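Local coordinates for putative transcriptional regulator (Shigella flexneri 2a str. 2457T, PDB 3C8G), which probably catalyses the addition of water to fumarate to give malate, working as a homodimer of the all-helical MtlR/FumE family, at residues D11-L16 with A162-L167; G109-I114 with A149-M154; G36-L41 with P66-D71; S95-Y100 with D113-F118. All blocks are in the same frame, centred on the assembly; numbering follows the deposited sequence.

Interaction 1: residues D11-L16 with A162-L167; sequences DVLEQL and AVTTTL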
loop_
_atom_site.group_PDB
_atom_site.type_symbol
_atom_site.label_atom_id
_atom_site.label_comp_id
_atom_site.label_asym_id
_atom_site.label_seq_id
_atom_site.Cartn_x
_atom_site.Cartn_y
_atom_site.Cartn_z
ATOM N N ASP D 11 -6.645 17.642 -23.301
ATOM C CA ASP D 11 -5.306 18.122 -22.951
ATOM C C ASP D 11 -4.263 17.012 -22.692
ATOM O O ASP D 11 -3.067 17.288 -22.578
ATOM C CB ASP D 11 -5.363 19.139 -21.801
ATOM C CG ASP D 11 -5.956 18.565 -20.526
ATOM O OD1 ASP D 11 -5.390 17.586 -19.991
ATOM O OD2 ASP D 11 -6.979 19.111 -20.044
ATOM N N VAL D 12 -4.712 15.766 -22.600
ATOM C CA VAL D 12 -3.792 14.630 -22.556
ATOM C C VAL D 12 -3.297 14.405 -23.969
ATOM O O VAL D 12 -2.133 14.092 -24.189
ATOM C CB VAL D 12 -4.473 13.346 -22.021
ATOM C CG1 VAL D 12 -3.666 12.090 -22.387
ATOM C CG2 VAL D 12 -4.670 13.444 -20.517
ATOM N N LEU D 13 -4.214 14.591 -24.915
ATOM C CA LEU D 13 -3.954 14.496 -26.334
ATOM C C LEU D 13 -2.961 15.587 -26.701
ATOM O O LEU D 13 -2.154 15.445 -27.629
ATOM C CB LEU D 13 -5.262 14.731 -27.095
ATOM C CG LEU D 13 -5.667 13.803 -28.240
ATOM C CD1 LEU D 13 -4.436 13.368 -29.054
ATOM C CD2 LEU D 13 -6.423 12.601 -27.699
ATOM N N GLU D 14 -3.043 16.672 -25.937
ATOM C CA GLU D 14 -2.302 17.896 -26.188
ATOM C C GLU D 14 -0.839 17.698 -25.844
ATOM O O GLU D 14 0.048 17.916 -26.673
ATOM C CB GLU D 14 -2.915 19.049 -25.363
ATOM C CG GLU D 14 -2.282 20.414 -25.567
ATOM C CD GLU D 14 -2.043 20.683 -27.024
ATOM O OE1 GLU D 14 -3.000 21.093 -27.717
ATOM O OE2 GLU D 14 -0.898 20.460 -27.483
ATOM N N GLN D 15 -0.605 17.272 -24.610
ATOM C CA GLN D 15 0.729 17.030 -24.126
ATOM C C GLN D 15 1.441 15.975 -24.978
ATOM O O GLN D 15 2.617 16.141 -25.331
ATOM C CB GLN D 15 0.673 16.618 -22.663
ATOM C CG GLN D 15 0.368 17.763 -21.725
ATOM C CD GLN D 15 -0.025 17.293 -20.342
ATOM O OE1 GLN D 15 0.780 16.701 -19.604
ATOM N NE2 GLN D 15 -1.272 17.553 -19.978
ATOM N N LEU D 16 0.729 14.911 -25.337
ATOM C CA LEU D 16 1.317 13.875 -26.173
ATOM C C LEU D 16 1.624 14.369 -27.593
ATOM O O LEU D 16 2.751 14.200 -28.088
ATOM C CB LEU D 16 0.446 12.634 -26.158
ATOM C CG LEU D 16 0.348 12.155 -24.704
ATOM C CD1 LEU D 16 -0.625 11.020 -24.527
ATOM C CD2 LEU D 16 1.724 11.773 -24.178
ATOM N N ALA D 162 -3.211 4.352 -27.115
ATOM C CA ALA D 162 -3.083 3.442 -25.959
ATOM C C ALA D 162 -3.387 4.161 -24.662
ATOM O O ALA D 162 -4.279 3.755 -23.938
ATOM C CB ALA D 162 -1.703 2.818 -25.893
ATOM N N VAL D 163 -2.676 5.258 -24.411
ATOM C CA VAL D 163 -2.812 5.997 -23.146
ATOM C C VAL D 163 -4.199 6.639 -22.980
ATOM O O VAL D 163 -4.858 6.428 -21.959
ATOM C CB VAL D 163 -1.595 6.953 -22.878
ATOM C CG1 VAL D 163 -0.998 7.381 -24.157
ATOM C CG2 VAL D 163 -1.959 8.143 -21.981
ATOM N N THR D 164 -4.646 7.377 -23.990
ATOM C CA THR D 164 -6.044 7.810 -24.076
ATOM C C THR D 164 -7.007 6.748 -23.575
ATOM O O THR D 164 -7.772 7.000 -22.633
ATOM C CB THR D 164 -6.377 8.205 -25.496
ATOM O OG1 THR D 164 -6.088 9.598 -25.639
ATOM C CG2 THR D 164 -7.835 7.939 -25.869
ATOM N N THR D 165 -6.953 5.553 -24.162
ATOM C CA THR D 165 -7.935 4.533 -23.799
ATOM C C THR D 165 -7.675 3.903 -22.419
ATOM O O THR D 165 -8.602 3.713 -21.651
ATOM C CB THR D 165 -8.173 3.489 -24.917
ATOM O OG1 THR D 165 -7.076 2.583 -24.971
ATOM C CG2 THR D 165 -8.324 4.172 -26.273
ATOM N N THR D 166 -6.425 3.608 -22.103
ATOM C CA THR D 166 -6.026 3.196 -20.750
ATOM C C THR D 166 -6.633 4.109 -19.683
ATOM O O THR D 166 -7.266 3.662 -18.726
ATOM C CB THR D 166 -4.449 3.212 -20.610
ATOM O OG1 THR D 166 -3.888 2.095 -21.312
ATOM C CG2 THR D 166 -4.009 3.155 -19.185
ATOM N N LEU D 167 -6.430 5.403 -19.874
ATOM C CA LEU D 167 -6.850 6.419 -18.944
ATOM C C LEU D 167 -8.363 6.407 -18.799
ATOM O O LEU D 167 -8.887 6.637 -17.716
ATOM C CB LEU D 167 -6.446 7.747 -19.529
ATOM C CG LEU D 167 -5.686 8.790 -18.762
ATOM C CD1 LEU D 167 -4.541 8.139 -18.067
ATOM C CD2 LEU D 167 -5.192 9.766 -19.798
#
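V12 and L167 meet tip to tip, the leucine's CD2 placed evenly before both valine methyls, at 3.8 Å from CG1 and 3.8 Å from CG2. They belong to a near-antiparallel helix pair (151° between the segment axes, 10.4 Å apart) that lays helix 9-18 against the long C-terminal helix 149-170 of this all-helical fold. V12 presents the pair of methyls because CG1 stands anti to the backbone N and CG2 anti to the carbonyl carbon. One turn on, L16 and V163 also reach end to end: L16 CD1 lies 3.7 Å from V163 CG1, with V163 CG2 slightly farther off. L13 is different. Its CB starts along the flank of the helix, but the branch swings back so that CD2 crosses T164 at a slant, 3.7 Å from T164 OG1, a hydroxyl that also makes a weak hydrogen bond to E9. I32 of helix 29-38 touches both V12 and L167, extending the apolar layer to a third helix. Behind the interface, A162 O is gripped by three donors: T166 N at 2.8 Å, T165 OG1 at 3.2 Å, and T166 OG1, which comes from above the carbonyl plane.

Interaction 2: residues G109-I114 with A149-M154; sequences GFADDI and ARFSGM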
loop_
_atom_site.group_PDB
_atom_site.type_symbol
_atom_site.label_atom_id
_atom_site.label_comp_id
_atom_site.label_asym_id
_atom_site.label_seq_id
_atom_site.Cartn_x
_atom_site.Cartn_y
_atom_site.Cartn_z
ATOM N N GLY D 109 13.937 5.377 -31.086
ATOM C CA GLY D 109 12.952 6.273 -31.665
ATOM C C GLY D 109 11.569 5.664 -31.766
ATOM O O GLY D 109 11.336 4.569 -31.286
ATOM N N PHE D 110 10.639 6.375 -32.388
ATOM C CA PHE D 110 9.316 5.829 -32.581
ATOM C C PHE D 110 9.391 4.668 -33.562
ATOM O O PHE D 110 8.555 3.759 -33.516
ATOM C CB PHE D 110 8.380 6.893 -33.135
ATOM C CG PHE D 110 7.946 7.904 -32.126
ATOM C CD1 PHE D 110 8.230 9.256 -32.308
ATOM C CD2 PHE D 110 7.251 7.519 -30.991
ATOM C CE1 PHE D 110 7.828 10.221 -31.361
ATOM C CE2 PHE D 110 6.842 8.468 -30.053
ATOM C CZ PHE D 110 7.132 9.815 -30.235
ATOM N N ALA D 111 10.407 4.706 -34.430
ATOM C CA ALA D 111 10.519 3.795 -35.560
ATOM C C ALA D 111 11.471 2.600 -35.390
ATOM O O ALA D 111 11.675 1.830 -36.337
ATOM C CB ALA D 111 10.882 4.570 -36.803
ATOM N N ASP D 112 12.031 2.418 -34.204
ATOM C CA ASP D 112 13.028 1.368 -34.014
ATOM C C ASP D 112 12.402 -0.001 -33.737
ATOM O O ASP D 112 11.250 -0.085 -33.343
ATOM C CB ASP D 112 13.984 1.772 -32.898
ATOM C CG ASP D 112 14.827 3.001 -33.257
ATOM O OD1 ASP D 112 14.706 3.544 -34.386
ATOM O OD2 ASP D 112 15.639 3.423 -32.404
ATOM N N ASP D 113 13.147 -1.074 -33.952
ATOM C CA ASP D 113 12.595 -2.409 -33.786
ATOM C C ASP D 113 12.160 -2.643 -32.346
ATOM O O ASP D 113 11.163 -3.303 -32.062
ATOM C CB ASP D 113 13.628 -3.455 -34.170
ATOM C CG ASP D 113 13.867 -3.517 -35.671
ATOM O OD1 ASP D 113 15.061 -3.572 -36.069
ATOM O OD2 ASP D 113 12.860 -3.532 -36.443
ATOM N N ILE D 114 12.920 -2.072 -31.432
ATOM C CA ILE D 114 12.625 -2.194 -30.039
ATOM C C ILE D 114 11.253 -1.566 -29.721
ATOM O O ILE D 114 10.443 -2.168 -29.047
ATOM C CB ILE D 114 13.813 -1.682 -29.223
ATOM C CG1 ILE D 114 13.681 -2.075 -27.763
ATOM C CG2 ILE D 114 14.047 -0.181 -29.471
ATOM C CD1 ILE D 114 13.375 -0.947 -26.884
ATOM N N ALA D 149 9.288 9.272 -41.718
ATOM C CA ALA D 149 8.551 10.393 -41.160
ATOM C C ALA D 149 7.146 9.890 -40.854
ATOM O O ALA D 149 6.699 9.938 -39.707
ATOM C CB ALA D 149 8.496 11.561 -42.163
ATOM N N ARG D 150 6.479 9.390 -41.897
ATOM C CA ARG D 150 5.067 9.013 -41.850
ATOM C C ARG D 150 4.866 7.880 -40.861
ATOM O O ARG D 150 3.963 7.950 -40.040
ATOM C CB ARG D 150 4.517 8.663 -43.262
ATOM C CG ARG D 150 3.534 9.707 -43.925
ATOM C CD ARG D 150 4.218 11.022 -44.321
ATOM N NE ARG D 150 4.851 10.951 -45.642
ATOM C CZ ARG D 150 4.524 11.711 -46.690
ATOM N NH1 ARG D 150 3.575 12.636 -46.596
ATOM N NH2 ARG D 150 5.156 11.553 -47.842
ATOM N N PHE D 151 5.737 6.873 -40.908
ATOM C CA PHE D 151 5.673 5.758 -39.964
ATOM C C PHE D 151 5.805 6.163 -38.492
ATOM O O PHE D 151 5.020 5.705 -37.637
ATOM C CB PHE D 151 6.679 4.649 -40.281
ATOM C CG PHE D 151 6.566 3.474 -39.367
ATOM C CD1 PHE D 151 7.557 3.208 -38.425
ATOM C CD2 PHE D 151 5.443 2.657 -39.403
ATOM C CE1 PHE D 151 7.448 2.128 -37.542
ATOM C CE2 PHE D 151 5.319 1.575 -38.515
ATOM C CZ PHE D 151 6.328 1.310 -37.586
ATOM N N SER D 152 6.794 7.002 -38.182
ATOM C CA SER D 152 6.944 7.457 -36.802
ATOM C C SER D 152 5.674 8.133 -36.315
ATOM O O SER D 152 5.244 7.881 -35.205
ATOM C CB SER D 152 8.147 8.357 -36.637
ATOM O OG SER D 152 9.297 7.627 -36.995
ATOM N N GLY D 153 5.062 8.950 -37.173
ATOM C CA GLY D 153 3.804 9.624 -36.870
ATOM C C GLY D 153 2.688 8.662 -36.522
ATOM O O GLY D 153 1.848 8.988 -35.689
HETATM N N MSE D 154 2.679 7.494 -37.178
HETATM C CA MSE D 154 1.779 6.371 -36.862
HETATM C C MSE D 154 2.028 5.838 -35.466
HETATM O O MSE D 154 1.110 5.743 -34.664
HETATM C CB MSE D 154 2.006 5.211 -37.834
HETATM C CG MSE D 154 1.778 5.547 -39.281
HETATM SE SE MSE D 154 -0.095 5.317 -39.640
HETATM C CE MSE D 154 -0.276 6.684 -41.046
#
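A111 pushes its single methyl between two residues of the helix, CB lying 3.4 Å from S152 OG and 3.9 Å from F151 CD1. F151 carries its ring to this spot by setting CG anti to the backbone N (chi1 -177°), and the methyl then meets the ring at its edge, in plane. S152 folds OG beside its own backbone N (chi1 -61°), where the hydroxyl hydrogen-bonds E148 O; toward A111 it makes a van der Waals contact with the methyl. The motif is a loop resting on a helix: residues 109-112, the lead-in to helix 113-119, lie on the first turns of helix 149-170, close enough that the CA atoms of F110 and S152 are 5.1 Å apart. F110 touches S152 through its base, CB to S152 CB at 3.8 Å, while its ring turns away along the same helix to V155, K156 and L159. The loop is closed by D112, whose OD2 accepts from G109 N at 2.9 Å in a nearly straight bond (163°), the donor standing above the carboxylate plane. Although D112 occupies the N-cap position of helix 113-119, its side chain makes no capping bond. F110 O is in a weak hydrogen bond with T115 OG1, in the first turn of that helix.

Interaction 3: residues G36-L41 with P66-D71; sequences GIRQFL and PLDDID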
loop_
_atom_site.group_PDB
_atom_site.type_symbol
_atom_site.label_atom_id
_atom_site.label_comp_id
_atom_site.label_asym_id
_atom_site.label_seq_id
_atom_site.Cartn_x
_atom_site.Cartn_y
_atom_site.Cartn_z
ATOM N N GLY D 36 -3.124 9.765 -13.497
ATOM C CA GLY D 36 -4.359 9.050 -13.789
ATOM C C GLY D 36 -4.636 7.899 -12.848
ATOM O O GLY D 36 -5.755 7.718 -12.393
ATOM N N ILE D 37 -3.608 7.119 -12.559
ATOM C CA ILE D 37 -3.743 6.046 -11.607
ATOM C C ILE D 37 -4.056 6.582 -10.210
ATOM O O ILE D 37 -4.929 6.048 -9.521
ATOM C CB ILE D 37 -2.471 5.216 -11.551
ATOM C CG1 ILE D 37 -2.559 4.089 -12.557
ATOM C CG2 ILE D 37 -2.256 4.600 -10.157
ATOM C CD1 ILE D 37 -1.241 3.466 -12.712
ATOM N N ARG D 38 -3.359 7.631 -9.785
ATOM C CA ARG D 38 -3.545 8.068 -8.428
ATOM C C ARG D 38 -4.817 8.889 -8.222
ATOM O O ARG D 38 -5.201 9.160 -7.097
ATOM C CB ARG D 38 -2.281 8.675 -7.799
ATOM C CG ARG D 38 -1.495 9.696 -8.570
ATOM C CD ARG D 38 -0.093 9.732 -7.974
ATOM N NE ARG D 38 -0.181 9.193 -6.622
ATOM C CZ ARG D 38 -0.002 9.885 -5.492
ATOM N NH1 ARG D 38 0.359 11.173 -5.518
ATOM N NH2 ARG D 38 -0.164 9.259 -4.319
ATOM N N GLN D 39 -5.477 9.250 -9.312
ATOM C CA GLN D 39 -6.805 9.819 -9.242
ATOM C C GLN D 39 -7.824 8.707 -9.109
ATOM O O GLN D 39 -9.002 8.966 -8.823
ATOM C CB GLN D 39 -7.113 10.604 -10.510
ATOM C CG GLN D 39 -6.249 11.854 -10.693
ATOM C CD GLN D 39 -6.764 12.825 -11.769
ATOM O OE1 GLN D 39 -6.241 13.946 -11.896
ATOM N NE2 GLN D 39 -7.790 12.406 -12.543
ATOM N N PHE D 40 -7.382 7.472 -9.338
ATOM C CA PHE D 40 -8.255 6.301 -9.286
ATOM C C PHE D 40 -8.237 5.743 -7.882
ATOM O O PHE D 40 -9.275 5.361 -7.322
ATOM C CB PHE D 40 -7.717 5.243 -10.225
ATOM C CG PHE D 40 -8.432 3.950 -10.147
ATOM C CD1 PHE D 40 -7.904 2.896 -9.426
ATOM C CD2 PHE D 40 -9.644 3.769 -10.796
ATOM C CE1 PHE D 40 -8.599 1.662 -9.341
ATOM C CE2 PHE D 40 -10.315 2.545 -10.733
ATOM C CZ PHE D 40 -9.792 1.494 -10.014
ATOM N N LEU D 41 -7.029 5.692 -7.330
ATOM C CA LEU D 41 -6.756 5.166 -6.001
ATOM C C LEU D 41 -7.824 5.433 -4.894
ATOM O O LEU D 41 -8.181 4.504 -4.167
ATOM C CB LEU D 41 -5.357 5.617 -5.552
ATOM C CG LEU D 41 -4.165 4.671 -5.616
ATOM C CD1 LEU D 41 -4.290 3.773 -6.786
ATOM C CD2 LEU D 41 -2.840 5.466 -5.657
ATOM N N PRO D 66 3.436 5.758 0.634
ATOM C CA PRO D 66 3.646 4.404 0.132
ATOM C C PRO D 66 3.122 4.153 -1.278
ATOM O O PRO D 66 3.667 3.302 -1.976
ATOM C CB PRO D 66 2.861 3.543 1.119
ATOM C CG PRO D 66 2.630 4.419 2.289
ATOM C CD PRO D 66 2.504 5.781 1.764
ATOM N N LEU D 67 2.069 4.858 -1.697
ATOM C CA LEU D 67 1.455 4.586 -3.000
ATOM C C LEU D 67 1.808 5.552 -4.134
ATOM O O LEU D 67 1.141 5.546 -5.168
ATOM C CB LEU D 67 -0.069 4.495 -2.868
ATOM C CG LEU D 67 -0.546 3.548 -1.793
ATOM C CD1 LEU D 67 -2.042 3.442 -1.846
ATOM C CD2 LEU D 67 0.104 2.177 -1.968
ATOM N N ASP D 68 2.854 6.364 -3.970
ATOM C CA ASP D 68 3.232 7.367 -4.998
ATOM C C ASP D 68 4.143 6.787 -6.093
ATOM O O ASP D 68 4.878 7.513 -6.758
ATOM C CB ASP D 68 3.875 8.600 -4.328
ATOM C CG ASP D 68 3.866 9.856 -5.225
ATOM O OD1 ASP D 68 3.263 9.811 -6.340
ATOM O OD2 ASP D 68 4.457 10.890 -4.800
ATOM N N ASP D 69 4.090 5.477 -6.273
ATOM C CA ASP D 69 4.902 4.778 -7.230
ATOM C C ASP D 69 3.930 3.990 -8.071
ATOM O O ASP D 69 3.096 3.231 -7.540
ATOM C CB ASP D 69 5.861 3.852 -6.496
ATOM C CG ASP D 69 6.729 3.030 -7.432
ATOM O OD1 ASP D 69 6.218 2.200 -8.233
ATOM O OD2 ASP D 69 7.951 3.209 -7.363
ATOM N N ILE D 70 4.031 4.162 -9.388
ATOM C CA ILE D 70 3.077 3.556 -10.319
ATOM C C ILE D 70 3.085 2.030 -10.270
ATOM O O ILE D 70 2.050 1.405 -10.487
ATOM C CB ILE D 70 3.327 4.013 -11.768
ATOM C CG1 ILE D 70 2.131 3.675 -12.663
ATOM C CG2 ILE D 70 4.598 3.365 -12.315
ATOM C CD1 ILE D 70 2.158 4.374 -14.024
ATOM N N ASP D 71 4.254 1.442 -10.008
ATOM C CA ASP D 71 4.375 -0.006 -9.958
ATOM C C ASP D 71 3.726 -0.502 -8.690
ATOM O O ASP D 71 2.986 -1.479 -8.739
ATOM C CB ASP D 71 5.828 -0.467 -10.082
ATOM C CG ASP D 71 6.455 -0.063 -11.433
ATOM O OD1 ASP D 71 7.488 0.669 -11.483
ATOM O OD2 ASP D 71 5.887 -0.470 -12.470
#
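The R38 guanidinium carries D68 OD1 over one face, 3.2 Å above the plane and shifted toward the rim, while L67 O approaches obliquely. Guanidinium and carboxylate are stacked with their planes 27° apart, and the salt bridge, R38 NH1 to D68 OD1 at 3.3 Å, rests on charge alone, since no N-H points at the oxygen. The N-H bonding is directed to another partner: R38 NH2 hydrogen-bonds L61 O, and D68 OD2 is held by S64 N, so each group of the stack has its own anchor. In this all-helical fold the contact packs the C-terminal part of helix 29-38 and the residues after it on the loop and first turn of helix 70-79. R38 reaches it from the crowded rotamer, CG between the backbone N and the carbonyl carbon (chi1 47°), followed by a sharp bend at chi3. Beside the charged pair the contact is apolar. I37 and I70 cross at about a right angle, with I37 CD1 3.4 Å from I70 CG1, and L41 CD2 lies 4.0 Å from L67 CB. I91 of helix 85-103 touches both isoleucines, and P66 packs on V72 of the second subunit. D69 N-caps helix 70-79: its OD1 accepts from V72 N of its own chain and also from D71 N, at 2.8 Å and nearly along the carboxylate C-O axis.

Interaction 4: residues S95-Y100 with D113-F118; sequences SQYWHY and DITWDF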
loop_
_atom_site.group_PDB
_atom_site.type_symbol
_atom_site.label_atom_id
_atom_site.label_comp_id
_atom_site.label_asym_id
_atom_site.label_seq_id
_atom_site.Cartn_x
_atom_site.Cartn_y
_atom_site.Cartn_z
ATOM N N SER D 95 5.283 1.012 -18.098
ATOM C CA SER D 95 6.238 1.373 -17.056
ATOM C C SER D 95 7.664 0.808 -17.317
ATOM O O SER D 95 8.662 1.519 -17.163
ATOM C CB SER D 95 5.691 0.975 -15.671
ATOM O OG SER D 95 6.533 1.404 -14.603
ATOM N N GLN D 96 7.757 -0.459 -17.716
ATOM C CA GLN D 96 9.057 -1.078 -17.956
ATOM C C GLN D 96 9.799 -0.301 -19.018
ATOM O O GLN D 96 11.000 -0.008 -18.889
ATOM C CB GLN D 96 8.905 -2.533 -18.420
ATOM C CG GLN D 96 8.248 -3.442 -17.383
ATOM C CD GLN D 96 8.322 -4.911 -17.792
ATOM O OE1 GLN D 96 9.155 -5.273 -18.646
ATOM N NE2 GLN D 96 7.455 -5.765 -17.195
ATOM N N TYR D 97 9.075 0.032 -20.074
ATOM C CA TYR D 97 9.682 0.708 -21.190
ATOM C C TYR D 97 10.107 2.114 -20.811
ATOM O O TYR D 97 11.127 2.609 -21.311
ATOM C CB TYR D 97 8.747 0.767 -22.385
ATOM C CG TYR D 97 9.473 1.037 -23.666
ATOM C CD1 TYR D 97 8.825 1.646 -24.731
ATOM C CD2 TYR D 97 10.820 0.679 -23.809
ATOM C CE1 TYR D 97 9.479 1.889 -25.906
ATOM C CE2 TYR D 97 11.489 0.917 -24.967
ATOM C CZ TYR D 97 10.805 1.519 -26.030
ATOM O OH TYR D 97 11.437 1.728 -27.218
ATOM N N TRP D 98 9.323 2.774 -19.956
ATOM C CA TRP D 98 9.781 4.069 -19.448
ATOM C C TRP D 98 11.072 3.892 -18.642
ATOM O O TRP D 98 12.008 4.667 -18.817
ATOM C CB TRP D 98 8.691 4.818 -18.667
ATOM C CG TRP D 98 9.253 5.928 -17.862
ATOM C CD1 TRP D 98 9.135 6.081 -16.522
ATOM C CD2 TRP D 98 10.070 7.023 -18.329
ATOM N NE1 TRP D 98 9.805 7.221 -16.113
ATOM C CE2 TRP D 98 10.393 7.814 -17.198
ATOM C CE3 TRP D 98 10.532 7.429 -19.588
ATOM C CZ2 TRP D 98 11.165 8.987 -17.278
ATOM C CZ3 TRP D 98 11.340 8.623 -19.664
ATOM C CH2 TRP D 98 11.636 9.365 -18.516
ATOM N N HIS D 99 11.113 2.861 -17.792
ATOM C CA HIS D 99 12.283 2.541 -16.953
ATOM C C HIS D 99 13.498 2.273 -17.825
ATOM O O HIS D 99 14.567 2.819 -17.594
ATOM C CB HIS D 99 12.025 1.287 -16.093
ATOM C CG HIS D 99 11.289 1.556 -14.820
ATOM N ND1 HIS D 99 11.831 2.306 -13.797
ATOM C CD2 HIS D 99 10.064 1.157 -14.396
ATOM C CE1 HIS D 99 10.962 2.374 -12.801
ATOM N NE2 HIS D 99 9.881 1.685 -13.139
ATOM N N TYR D 100 13.314 1.442 -18.847
ATOM C CA TYR D 100 14.387 1.132 -19.777
ATOM C C TYR D 100 14.915 2.382 -20.471
ATOM O O TYR D 100 16.120 2.555 -20.651
ATOM C CB TYR D 100 13.889 0.095 -20.802
ATOM C CG TYR D 100 14.914 -0.295 -21.823
ATOM C CD1 TYR D 100 15.064 0.436 -22.981
ATOM C CD2 TYR D 100 15.722 -1.392 -21.634
ATOM C CE1 TYR D 100 16.021 0.110 -23.924
ATOM C CE2 TYR D 100 16.678 -1.756 -22.588
ATOM C CZ TYR D 100 16.816 -0.998 -23.733
ATOM O OH TYR D 100 17.769 -1.312 -24.683
ATOM N N ASP D 113 13.147 -1.074 -33.952
ATOM C CA ASP D 113 12.595 -2.409 -33.786
ATOM C C ASP D 113 12.160 -2.643 -32.346
ATOM O O ASP D 113 11.163 -3.303 -32.062
ATOM C CB ASP D 113 13.628 -3.455 -34.170
ATOM C CG ASP D 113 13.867 -3.517 -35.671
ATOM O OD1 ASP D 113 15.061 -3.572 -36.069
ATOM O OD2 ASP D 113 12.860 -3.532 -36.443
ATOM N N ILE D 114 12.920 -2.072 -31.432
ATOM C CA ILE D 114 12.625 -2.194 -30.039
ATOM C C ILE D 114 11.253 -1.566 -29.721
ATOM O O ILE D 114 10.443 -2.168 -29.047
ATOM C CB ILE D 114 13.813 -1.682 -29.223
ATOM C CG1 ILE D 114 13.681 -2.075 -27.763
ATOM C CG2 ILE D 114 14.047 -0.181 -29.471
ATOM C CD1 ILE D 114 13.375 -0.947 -26.884
ATOM N N THR D 115 10.932 -0.395 -30.251
ATOM C CA THR D 115 9.607 0.126 -29.917
ATOM C C THR D 115 8.459 -0.521 -30.719
ATOM O O THR D 115 7.293 -0.372 -30.341
ATOM C CB THR D 115 9.530 1.663 -29.846
ATOM O OG1 THR D 115 8.608 2.152 -30.808
ATOM C CG2 THR D 115 10.863 2.292 -30.010
ATOM N N TRP D 116 8.804 -1.258 -31.782
ATOM C CA TRP D 116 7.857 -2.099 -32.518
ATOM C C TRP D 116 7.416 -3.347 -31.723
ATOM O O TRP D 116 6.222 -3.698 -31.668
ATOM C CB TRP D 116 8.436 -2.539 -33.878
ATOM C CG TRP D 116 7.447 -3.414 -34.645
ATOM C CD1 TRP D 116 7.545 -4.762 -34.885
ATOM C CD2 TRP D 116 6.200 -2.995 -35.218
ATOM N NE1 TRP D 116 6.442 -5.196 -35.575
ATOM C CE2 TRP D 116 5.605 -4.133 -35.801
ATOM C CE3 TRP D 116 5.541 -1.761 -35.315
ATOM C CZ2 TRP D 116 4.374 -4.080 -36.465
ATOM C CZ3 TRP D 116 4.317 -1.706 -35.976
ATOM C CH2 TRP D 116 3.744 -2.862 -36.536
ATOM N N ASP D 117 8.410 -4.019 -31.148
ATOM C CA ASP D 117 8.196 -5.146 -30.257
ATOM C C ASP D 117 7.414 -4.703 -29.023
ATOM O O ASP D 117 6.694 -5.504 -28.414
ATOM C CB ASP D 117 9.548 -5.823 -29.892
ATOM C CG ASP D 117 10.268 -6.455 -31.124
ATOM O OD1 ASP D 117 9.703 -7.342 -31.806
ATOM O OD2 ASP D 117 11.426 -6.081 -31.410
ATOM N N PHE D 118 7.548 -3.430 -28.660
ATOM C CA PHE D 118 6.790 -2.853 -27.547
ATOM C C PHE D 118 5.351 -2.625 -27.963
ATOM O O PHE D 118 4.463 -3.191 -27.368
ATOM C CB PHE D 118 7.442 -1.578 -26.991
ATOM C CG PHE D 118 6.534 -0.746 -26.110
ATOM C CD1 PHE D 118 5.824 0.334 -26.635
ATOM C CD2 PHE D 118 6.397 -1.023 -24.766
ATOM C CE1 PHE D 118 4.952 1.098 -25.839
ATOM C CE2 PHE D 118 5.549 -0.261 -23.967
ATOM C CZ PHE D 118 4.816 0.799 -24.507
#
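Y97 lies slantwise over F118: its CD1 sits 3.5 Å above the centre of the phenylalanine ring, and F118 CB in turn lies over a face of the tyrosine. The ring planes are 33° apart with centroids at 4.7 Å, neither a stack nor an edge-to-face pair. At the far end of the tyrosine, I114 CD1 comes obliquely to within 3.3 Å of Y97 CE2 and also touches Y100, at 4.1 Å from CE1. T115 lies next to the phenol oxygen, at a modelled separation too short to be reliable. These residues join two nearly antiparallel helices, 85-103 and 113-119 (163° between the segment axes), so the arrangement is an antiparallel helical hairpin whose 11.9 Å axis separation is filled by aromatic and aliphatic side chains. Y97 and F118 both set CG anti to their backbone N (chi1 -161° for Y97), which sends each ring toward the partner helix. In the next shell, F94 meets the F118 ring edge-to-face, and L159 of helix 149-170 packs on F118. L22 and M26 touch Y97, the former also reaching T115 and the latter F118, while P108 lies against both Y97 and I114.

Interactions 2 and 4 are neighbours, about 13 Å between centres, sharing D113 and I114 at the start of helix 113-119; F151 CZ of one lies 3.9 Å from W116 CE3 of the other. Interactions 3 and 4 are about 21 Å apart by centres yet joined through D71: its OD2 probably hydrogen-bonds S95 OG (2.9 Å), its OD1 H99 NE2 (3.1 Å), tying helix 70-79 to helix 85-103. Interaction 1 touches none of the others; its centre is about 18 Å from that of interaction 2, with which it shares helix 149-170. Interactions 2 and 3, about 30 Å apart between centres, lie on opposite sides of the chain's centre. Without an assigned catalytic residue, none of the four can be placed relative to an active site.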